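Local coordinates for protein Csm3 (Thermoplasma volcanium, PDB 6AE2) that is a subunit of the type III-A CRISPR-Cas effector complex and probably binds RNA, with a likely endonuclease role in antiviral defence, at residues E71-P76 / E141-V146; Y65-V70 / G135-A140; A130-G135 / R172-K177. All coordinates share one frame; numbering follows the deposited sequence.

How the interactions relate
The three contacts gather at one end of the same antiparallel sheet, where strands 62-67, 71-78, 125-132 and 175-185 lie next to one another in that order. Interactions 1 and 2 have centres about 8 Å apart; interaction 3 lies about 12 Å, centre to centre, from each. Tyr-65 of interaction 2 ties them together: its OH is 3.0 Å from Leu-132 N of interaction 3, a probable hydrogen bond, and also approaches Pro-76 O of interaction 1. Leu-75 CB packs at 3.6 Å on Leu-132 CD1, linking interactions 1 and 3. Gly-135 is common to interactions 2 and 3, in the loop that leads from strand 125-132 to helix 140-143.

Interaction 1 (E71-P76 / E141-V146); sequences EPCDLP and EDARNV
Ala-143, in the short helix 140-143, turns its methyl group to strand 71-78, so the helix packs on the antiparallel sheet of this RAMP-superfamily protein. Its CB sits against two side chains of the strand: Cys-73 SG is 3.6 Å away and Leu-75 CD2 3.5 Å away. The thiol reaches the methyl because SG stands anti to the Cys-73 backbone N (chi1 -155°).

Arg-144, where the chain leaves the helix, slides past Leu-75 in the opposite direction. Its chain bends at chi2 and again at chi3, which lays the aliphatic part along the leucine, with Arg-144 CD 3.6 Å from Leu-75 CD2. As modelled, the guanidinium turns an edge to the strand backbone, but the side chain is poorly ordered and NH1 is placed too near Asp-74 O, so this setting is doubtful; Glu-168 offers it a weak, long ion pair.

A backbone bond from Val-146 N to Ala-143 O (2.9 Å) holds the chain that follows Ala-143. Val-146, which also touches Val-170, runs past the proline ring of the strand in the opposite direction, Val-146 CG1 coming to 4.1 Å from Pro-76 CG.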
loop_
_atom_site.group_PDB
_atom_site.type_symbol
_atom_site.label_atom_id
_atom_site.label_comp_id
_atom_site.label_asym_id
_atom_site.label_seq_id
_atom_site.Cartn_x
_atom_site.Cartn_y
_atom_site.Cartn_z
ATOM N N GLU A 71 -19.283 -16.199 17.644
ATOM C CA GLU A 71 -17.951 -16.595 18.071
ATOM C C GLU A 71 -17.087 -15.378 18.359
ATOM O O GLU A 71 -16.808 -14.589 17.443
ATOM C CB GLU A 71 -17.303 -17.468 16.997
ATOM C CG GLU A 71 -16.164 -18.339 17.491
ATOM C CD GLU A 71 -16.568 -19.241 18.642
ATOM O OE1 GLU A 71 -17.702 -19.769 18.631
ATOM O OE2 GLU A 71 -15.744 -19.426 19.561
ATOM N N PRO A 72 -16.647 -15.187 19.602
ATOM C CA PRO A 72 -15.692 -14.109 19.886
ATOM C C PRO A 72 -14.374 -14.365 19.170
ATOM O O PRO A 72 -13.837 -15.475 19.204
ATOM C CB PRO A 72 -15.530 -14.163 21.410
ATOM C CG PRO A 72 -15.964 -15.548 21.789
ATOM C CD PRO A 72 -17.048 -15.907 20.822
ATOM N N CYS A 73 -13.860 -13.327 18.516
ATOM C CA CYS A 73 -12.636 -13.439 17.741
ATOM C C CYS A 73 -11.885 -12.119 17.807
ATOM O O CYS A 73 -12.485 -11.049 17.668
ATOM C CB CYS A 73 -12.940 -13.806 16.285
ATOM S SG CYS A 73 -11.606 -14.653 15.427
ATOM N N ASP A 74 -10.578 -12.200 18.027
ATOM C CA ASP A 74 -9.708 -11.034 17.964
ATOM C C ASP A 74 -9.314 -10.810 16.510
ATOM O O ASP A 74 -8.733 -11.698 15.879
ATOM C CB ASP A 74 -8.472 -11.229 18.840
ATOM C CG ASP A 74 -8.779 -11.090 20.318
ATOM O OD1 ASP A 74 -9.831 -10.505 20.653
ATOM O OD2 ASP A 74 -7.973 -11.567 21.145
ATOM N N LEU A 75 -9.632 -9.640 15.977
ATOM C CA LEU A 75 -9.436 -9.350 14.568
ATOM C C LEU A 75 -8.908 -7.935 14.413
ATOM O O LEU A 75 -9.098 -7.095 15.302
ATOM C CB LEU A 75 -10.743 -9.519 13.781
ATOM C CG LEU A 75 -11.167 -10.931 13.380
ATOM C CD1 LEU A 75 -12.665 -10.953 13.079
ATOM C CD2 LEU A 75 -10.353 -11.386 12.177
ATOM N N PRO A 76 -8.236 -7.637 13.300
ATOM C CA PRO A 76 -7.677 -6.294 13.112
ATOM C C PRO A 76 -8.747 -5.213 13.082
ATOM O O PRO A 76 -9.904 -5.453 12.725
ATOM C CB PRO A 76 -6.966 -6.393 11.757
ATOM C CG PRO A 76 -6.651 -7.831 11.606
ATOM C CD PRO A 76 -7.795 -8.565 12.243
ATOM N N GLU A 141 -12.351 -19.258 11.739
ATOM C CA GLU A 141 -11.242 -19.656 10.881
ATOM C C GLU A 141 -11.220 -18.839 9.593
ATOM O O GLU A 141 -10.143 -18.521 9.078
ATOM C CB GLU A 141 -11.316 -21.150 10.573
ATOM C CG GLU A 141 -9.966 -21.841 10.642
ATOM C CD GLU A 141 -9.159 -21.684 9.365
ATOM O OE1 GLU A 141 -7.987 -21.263 9.455
ATOM O OE2 GLU A 141 -9.690 -21.989 8.274
ATOM N N ASP A 142 -12.397 -18.491 9.060
ATOM C CA ASP A 142 -12.461 -17.490 7.998
ATOM C C ASP A 142 -11.889 -16.158 8.461
ATOM O O ASP A 142 -11.390 -15.377 7.642
ATOM C CB ASP A 142 -13.907 -17.283 7.539
ATOM C CG ASP A 142 -14.446 -18.449 6.740
ATOM O OD1 ASP A 142 -13.653 -19.123 6.052
ATOM O OD2 ASP A 142 -15.675 -18.681 6.791
ATOM N N ALA A 143 -11.963 -15.885 9.766
ATOM C CA ALA A 143 -11.561 -14.609 10.342
ATOM C C ALA A 143 -10.112 -14.276 10.017
ATOM O O ALA A 143 -9.855 -13.425 9.165
ATOM C CB ALA A 143 -11.775 -14.615 11.857
ATOM N N ARG A 144 -9.161 -14.943 10.672
ATOM C CA ARG A 144 -7.745 -14.615 10.551
ATOM C C ARG A 144 -7.063 -15.277 9.356
ATOM O O ARG A 144 -5.829 -15.337 9.314
ATOM C CB ARG A 144 -7.009 -14.961 11.845
ATOM C CG ARG A 144 -7.811 -14.552 13.067
ATOM C CD ARG A 144 -7.477 -13.129 13.501
ATOM N NE ARG A 144 -6.074 -12.907 13.849
ATOM C CZ ARG A 144 -5.679 -11.999 14.737
ATOM N NH1 ARG A 144 -6.578 -11.242 15.344
ATOM N NH2 ARG A 144 -4.399 -11.840 15.024
ATOM N N ASN A 145 -7.833 -15.775 8.385
ATOM C CA ASN A 145 -7.339 -15.752 7.015
ATOM C C ASN A 145 -6.994 -14.326 6.610
ATOM O O ASN A 145 -6.113 -14.108 5.773
ATOM C CB ASN A 145 -8.387 -16.326 6.065
ATOM C CG ASN A 145 -8.330 -17.834 5.967
ATOM O OD1 ASN A 145 -7.848 -18.512 6.873
ATOM N ND2 ASN A 145 -8.826 -18.370 4.856
ATOM N N VAL A 146 -7.689 -13.349 7.198
ATOM C CA VAL A 146 -7.436 -11.931 6.964
ATOM C C VAL A 146 -5.979 -11.574 7.238
ATOM O O VAL A 146 -5.451 -10.611 6.666
ATOM C CB VAL A 146 -8.422 -11.107 7.827
ATOM C CG1 VAL A 146 -7.869 -9.747 8.207
ATOM C CG2 VAL A 146 -9.760 -10.972 7.114
#

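Interaction 2 (Y65-V70 / G135-A140); sequences YLINNV and GHIKSA
A type II beta turn from Leu-66 to Asn-69, part of the hairpin connection between strands 62-67 and 71-78, places its two central residues, Ile-67 and Asn-68, against the loop that leads into helix 140-143. Asn-68 takes the left-handed backbone conformation expected at the third position of such a turn (phi 61°). A second, overlapping turn follows, in which Val-70 N donates to Ile-67 O at 3.1 Å.

Ile-67 carries the apolar half of the contact, using both of its branches. The longer branch crosses Ile-137 obliquely, and its CD1 lies 3.7 Å from Ile-137 CG2. The shorter one, CG2, stands anti to the Ile-67 backbone N and presses mainly on the main chain: Ile-67 CG2 is 3.6 Å from Ser-139 N, with the neighbouring backbone of Lys-138 and Ala-140 close by. The isoleucine is buried.

Asn-68 makes the outer, more exposed half. Its CB comes to 3.5 Å from Lys-138 O, and its amide ND2 is likewise 3.5 Å from Lys-138 O. Beyond that carbonyl the two side chains run at about a right angle, Asn-68 OD1 passing 4.2 Å from Lys-138 CG. Between the two segments the contact is mainly van der Waals, isoleucine on isoleucine and side chains of the turn on the backbone of the loop. The lysine chain, bent at chi2 and chi3, curls back toward Gly-135 O within its own loop, although the place of its NZ is uncertain.

The loop ends at Ser-139, the N-cap of helix 140-143, whose OG bonds Asp-142 N and, more weakly, Glu-141 N. On the sheet side, Ile-67 also touches Cys-73 and Leu-75 of strand 71-78, so the isoleucine is wedged between this neighbouring strand and the approach to the helix.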
loop_
_atom_site.group_PDB
_atom_site.type_symbol
_atom_site.label_atom_id
_atom_site.label_comp_id
_atom_site.label_asym_id
_atom_site.label_seq_id
_atom_site.Cartn_x
_atom_site.Cartn_y
_atom_site.Cartn_z
ATOM N N TYR A 65 -14.177 -9.178 17.999
ATOM C CA TYR A 65 -15.375 -9.202 17.174
ATOM C C TYR A 65 -16.228 -10.394 17.577
ATOM O O TYR A 65 -15.714 -11.418 18.038
ATOM C CB TYR A 65 -15.058 -9.320 15.676
ATOM C CG TYR A 65 -14.369 -8.134 15.037
ATOM C CD1 TYR A 65 -13.098 -7.737 15.437
ATOM C CD2 TYR A 65 -14.980 -7.430 14.006
ATOM C CE1 TYR A 65 -12.461 -6.664 14.839
ATOM C CE2 TYR A 65 -14.352 -6.352 13.404
ATOM C CZ TYR A 65 -13.093 -5.974 13.824
ATOM O OH TYR A 65 -12.463 -4.905 13.225
ATOM N N LEU A 66 -17.537 -10.260 17.393
ATOM C CA LEU A 66 -18.465 -11.382 17.507
ATOM C C LEU A 66 -18.770 -11.837 16.083
ATOM O O LEU A 66 -19.609 -11.248 15.397
ATOM C CB LEU A 66 -19.724 -10.980 18.268
ATOM C CG LEU A 66 -20.593 -12.114 18.813
ATOM C CD1 LEU A 66 -20.077 -12.575 20.165
ATOM C CD2 LEU A 66 -22.040 -11.665 18.926
ATOM N N ILE A 67 -18.071 -12.879 15.637
ATOM C CA ILE A 67 -18.128 -13.324 14.250
ATOM C C ILE A 67 -19.342 -14.220 14.056
ATOM O O ILE A 67 -19.573 -15.151 14.838
ATOM C CB ILE A 67 -16.831 -14.050 13.857
ATOM C CG1 ILE A 67 -15.720 -13.029 13.612
ATOM C CG2 ILE A 67 -17.041 -14.923 12.623
ATOM C CD1 ILE A 67 -16.183 -11.797 12.855
ATOM N N ASN A 68 -20.118 -13.937 13.005
ATOM C CA ASN A 68 -21.364 -14.635 12.690
ATOM C C ASN A 68 -22.394 -14.490 13.807
ATOM O O ASN A 68 -23.362 -15.255 13.861
ATOM C CB ASN A 68 -21.120 -16.120 12.379
ATOM C CG ASN A 68 -22.296 -16.773 11.660
ATOM O OD1 ASN A 68 -23.139 -16.090 11.078
ATOM N ND2 ASN A 68 -22.363 -18.101 11.712
ATOM N N ASN A 69 -22.200 -13.510 14.694
ATOM C CA ASN A 69 -23.075 -13.272 15.842
ATOM C C ASN A 69 -23.001 -14.417 16.854
ATOM O O ASN A 69 -23.941 -14.644 17.620
ATOM C CB ASN A 69 -24.524 -13.027 15.391
ATOM C CG ASN A 69 -25.354 -12.305 16.435
ATOM O OD1 ASN A 69 -24.872 -11.399 17.115
ATOM N ND2 ASN A 69 -26.618 -12.700 16.560
ATOM N N VAL A 70 -21.877 -15.140 16.874
ATOM C CA VAL A 70 -21.691 -16.286 17.761
ATOM C C VAL A 70 -20.340 -16.199 18.452
ATOM O O VAL A 70 -20.251 -16.144 19.684
ATOM C CB VAL A 70 -21.772 -17.625 16.998
ATOM C CG1 VAL A 70 -22.123 -18.771 17.952
ATOM C CG2 VAL A 70 -22.700 -17.554 15.800
ATOM N N GLY A 135 -18.485 -9.182 5.980
ATOM C CA GLY A 135 -19.472 -9.561 4.985
ATOM C C GLY A 135 -19.294 -10.959 4.434
ATOM O O GLY A 135 -20.264 -11.638 4.080
ATOM N N HIS A 136 -18.053 -11.408 4.356
ATOM C CA HIS A 136 -17.770 -12.770 3.945
ATOM C C HIS A 136 -16.953 -13.476 5.016
ATOM O O HIS A 136 -16.116 -14.323 4.721
ATOM C CB HIS A 136 -17.070 -12.771 2.587
ATOM C CG HIS A 136 -17.893 -12.161 1.492
ATOM N ND1 HIS A 136 -19.178 -12.577 1.219
ATOM C CD2 HIS A 136 -17.620 -11.171 0.607
ATOM C CE1 HIS A 136 -19.659 -11.874 0.210
ATOM N NE2 HIS A 136 -18.734 -11.015 -0.182
ATOM N N ILE A 137 -17.189 -13.093 6.266
ATOM C CA ILE A 137 -16.498 -13.627 7.430
ATOM C C ILE A 137 -17.573 -14.285 8.292
ATOM O O ILE A 137 -18.261 -13.610 9.071
ATOM C CB ILE A 137 -15.729 -12.544 8.206
ATOM C CG1 ILE A 137 -14.598 -11.902 7.373
ATOM C CG2 ILE A 137 -15.166 -13.108 9.512
ATOM C CD1 ILE A 137 -15.035 -10.782 6.468
ATOM N N LYS A 138 -17.735 -15.606 8.138
ATOM C CA LYS A 138 -18.775 -16.367 8.825
ATOM C C LYS A 138 -18.278 -17.374 9.848
ATOM O O LYS A 138 -19.103 -18.108 10.401
ATOM C CB LYS A 138 -19.650 -17.142 7.829
ATOM C CG LYS A 138 -21.015 -16.527 7.519
ATOM C CD LYS A 138 -20.990 -14.994 7.493
ATOM C CE LYS A 138 -20.421 -14.444 6.188
ATOM N NZ LYS A 138 -20.399 -12.952 6.193
ATOM N N SER A 139 -16.971 -17.485 10.069
ATOM C CA SER A 139 -16.447 -18.402 11.076
ATOM C C SER A 139 -15.078 -17.901 11.505
ATOM O O SER A 139 -14.375 -17.253 10.726
ATOM C CB SER A 139 -16.354 -19.846 10.560
ATOM O OG SER A 139 -15.088 -20.107 9.973
ATOM N N ALA A 140 -14.706 -18.209 12.752
ATOM C CA ALA A 140 -13.447 -17.715 13.308
ATOM C C ALA A 140 -12.229 -18.180 12.515
ATOM O O ALA A 140 -11.166 -17.557 12.614
ATOM C CB ALA A 140 -13.309 -18.148 14.769
#

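Interaction 3 (A130-G135 / R172-K177); sequences AFLDDG and RGTKFK
Leu-132 and Phe-176 are paired across the strands (non-hydrogen-bonded, antiparallel) with side chains that diverge at the backbone, yet their ends meet again. The two side chains run side by side in the same direction, and Leu-132 CD2 settles over one face of the Phe-176 ring, 4.0 Å from CE1. The short strands 130-132 and 175-177 are well off straight antiparallel, at 133°. Next to the pair, Ala-130 CB packs on Phe-176 CB at 3.8 Å.

Three backbone bonds hold the ladder together. Phe-131 and Lys-177 form a hydrogen-bonded pair, with Phe-131 N donating to Lys-177 O (2.9 Å) and Lys-177 N returning an almost straight bond to Phe-131 O (2.7 Å, 171° at the hydrogen). Asp-133 N continues the ladder to Lys-175 O at 2.8 Å. A water accepts from Lys-175 N and donates weakly to Asp-133 O.

Strand 26-38 flanks Phe-176 on the far side, and Arg-172 makes a cation-pi contact with Phe-131 of the second subunit.

Lys-177, fully extended beyond CG, slants across Asp-133 and brings both its last carbon and its amine to the carboxylate, Lys-177 CE 3.2 Å and NZ 3.4 Å from Asp-133 OD1. This salt bridge would add electrostatic attraction beside the backbone bond of Asp-133, though the poor order of Asp-133 suggests that its hold is loose.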
loop_
_atom_site.group_PDB
_atom_site.type_symbol
_atom_site.label_atom_id
_atom_site.label_comp_id
_atom_site.label_asym_id
_atom_site.label_seq_id
_atom_site.Cartn_x
_atom_site.Cartn_y
_atom_site.Cartn_z
ATOM N N ALA A 130 -11.963 2.239 12.429
ATOM C CA ALA A 130 -12.631 1.490 11.376
ATOM C C ALA A 130 -12.518 -0.002 11.658
ATOM O O ALA A 130 -11.456 -0.492 12.058
ATOM C CB ALA A 130 -12.036 1.814 10.005
ATOM N N PHE A 131 -13.614 -0.722 11.442
ATOM C CA PHE A 131 -13.681 -2.135 11.769
ATOM C C PHE A 131 -14.025 -2.951 10.530
ATOM O O PHE A 131 -14.582 -2.438 9.554
ATOM C CB PHE A 131 -14.699 -2.379 12.884
ATOM C CG PHE A 131 -14.420 -1.581 14.121
ATOM C CD1 PHE A 131 -13.419 -1.968 14.997
ATOM C CD2 PHE A 131 -15.127 -0.420 14.389
ATOM C CE1 PHE A 131 -13.141 -1.224 16.132
ATOM C CE2 PHE A 131 -14.857 0.328 15.524
ATOM C CZ PHE A 131 -13.861 -0.073 16.396
ATOM N N LEU A 132 -13.677 -4.237 10.588
ATOM C CA LEU A 132 -13.831 -5.124 9.442
ATOM C C LEU A 132 -15.269 -5.169 8.952
ATOM O O LEU A 132 -16.195 -5.428 9.725
ATOM C CB LEU A 132 -13.379 -6.541 9.805
ATOM C CG LEU A 132 -11.889 -6.877 9.780
ATOM C CD1 LEU A 132 -11.621 -8.180 10.523
ATOM C CD2 LEU A 132 -11.389 -6.963 8.353
ATOM N N ASP A 133 -15.447 -4.915 7.660
ATOM C CA ASP A 133 -16.657 -5.345 6.981
ATOM C C ASP A 133 -16.680 -6.863 7.071
ATOM O O ASP A 133 -16.022 -7.543 6.274
ATOM C CB ASP A 133 -16.663 -4.855 5.524
ATOM C CG ASP A 133 -17.850 -5.379 4.706
ATOM O OD1 ASP A 133 -18.218 -4.708 3.721
ATOM O OD2 ASP A 133 -18.411 -6.452 5.012
ATOM N N ASP A 134 -17.405 -7.406 8.048
ATOM C CA ASP A 134 -17.535 -8.858 8.168
ATOM C C ASP A 134 -18.697 -9.327 7.290
ATOM O O ASP A 134 -19.736 -9.803 7.751
ATOM C CB ASP A 134 -17.690 -9.276 9.627
ATOM C CG ASP A 134 -18.763 -8.501 10.359
ATOM O OD1 ASP A 134 -19.286 -7.520 9.793
ATOM O OD2 ASP A 134 -19.072 -8.875 11.512
ATOM N N GLY A 135 -18.485 -9.182 5.980
ATOM C CA GLY A 135 -19.472 -9.561 4.985
ATOM C C GLY A 135 -19.294 -10.959 4.434
ATOM O O GLY A 135 -20.264 -11.638 4.080
ATOM N N ARG A 172 -4.367 -8.224 1.387
ATOM C CA ARG A 172 -5.008 -7.383 0.387
ATOM C C ARG A 172 -6.455 -7.808 0.177
ATOM O O ARG A 172 -6.765 -8.999 0.107
ATOM C CB ARG A 172 -4.221 -7.468 -0.923
ATOM C CG ARG A 172 -5.021 -7.306 -2.207
ATOM C CD ARG A 172 -4.179 -7.806 -3.378
ATOM N NE ARG A 172 -4.713 -7.468 -4.693
ATOM C CZ ARG A 172 -4.535 -6.292 -5.288
ATOM N NH1 ARG A 172 -3.843 -5.342 -4.674
ATOM N NH2 ARG A 172 -5.044 -6.064 -6.491
ATOM N N GLY A 173 -7.350 -6.829 0.096
ATOM C CA GLY A 173 -8.740 -7.082 -0.196
ATOM C C GLY A 173 -9.677 -6.994 0.991
ATOM O O GLY A 173 -10.889 -6.868 0.790
ATOM N N THR A 174 -9.164 -7.074 2.216
ATOM C CA THR A 174 -10.033 -6.886 3.367
ATOM C C THR A 174 -10.450 -5.426 3.461
ATOM O O THR A 174 -9.693 -4.515 3.110
ATOM C CB THR A 174 -9.346 -7.311 4.665
ATOM O OG1 THR A 174 -8.603 -6.208 5.190
ATOM C CG2 THR A 174 -8.421 -8.492 4.429
ATOM N N LYS A 175 -11.670 -5.206 3.931
ATOM C CA LYS A 175 -12.270 -3.883 3.928
ATOM C C LYS A 175 -12.663 -3.476 5.339
ATOM O O LYS A 175 -13.124 -4.303 6.131
ATOM C CB LYS A 175 -13.484 -3.841 3.000
ATOM C CG LYS A 175 -13.100 -3.693 1.537
ATOM C CD LYS A 175 -14.110 -4.349 0.614
ATOM C CE LYS A 175 -13.788 -4.045 -0.840
ATOM N NZ LYS A 175 -14.979 -4.214 -1.719
ATOM N N PHE A 176 -12.469 -2.197 5.640
ATOM C CA PHE A 176 -12.789 -1.621 6.937
ATOM C C PHE A 176 -13.833 -0.528 6.756
ATOM O O PHE A 176 -13.778 0.241 5.790
ATOM C CB PHE A 176 -11.547 -1.042 7.611
ATOM C CG PHE A 176 -10.515 -2.074 7.968
ATOM C CD1 PHE A 176 -10.495 -2.656 9.227
ATOM C CD2 PHE A 176 -9.566 -2.466 7.038
ATOM C CE1 PHE A 176 -9.541 -3.607 9.553
ATOM C CE2 PHE A 176 -8.613 -3.413 7.356
ATOM C CZ PHE A 176 -8.599 -3.985 8.614
ATOM N N LYS A 177 -14.779 -0.463 7.688
ATOM C CA LYS A 177 -15.837 0.537 7.672
ATOM C C LYS A 177 -15.691 1.446 8.882
ATOM O O LYS A 177 -15.547 0.965 10.011
ATOM C CB LYS A 177 -17.217 -0.123 7.669
ATOM C CG LYS A 177 -17.599 -0.761 6.345
ATOM C CD LYS A 177 -18.936 -1.474 6.454
ATOM C CE LYS A 177 -19.381 -2.032 5.111
ATOM N NZ LYS A 177 -20.641 -2.821 5.228
HETATM O O HOH W 1 -13.314 -7.800 4.398
#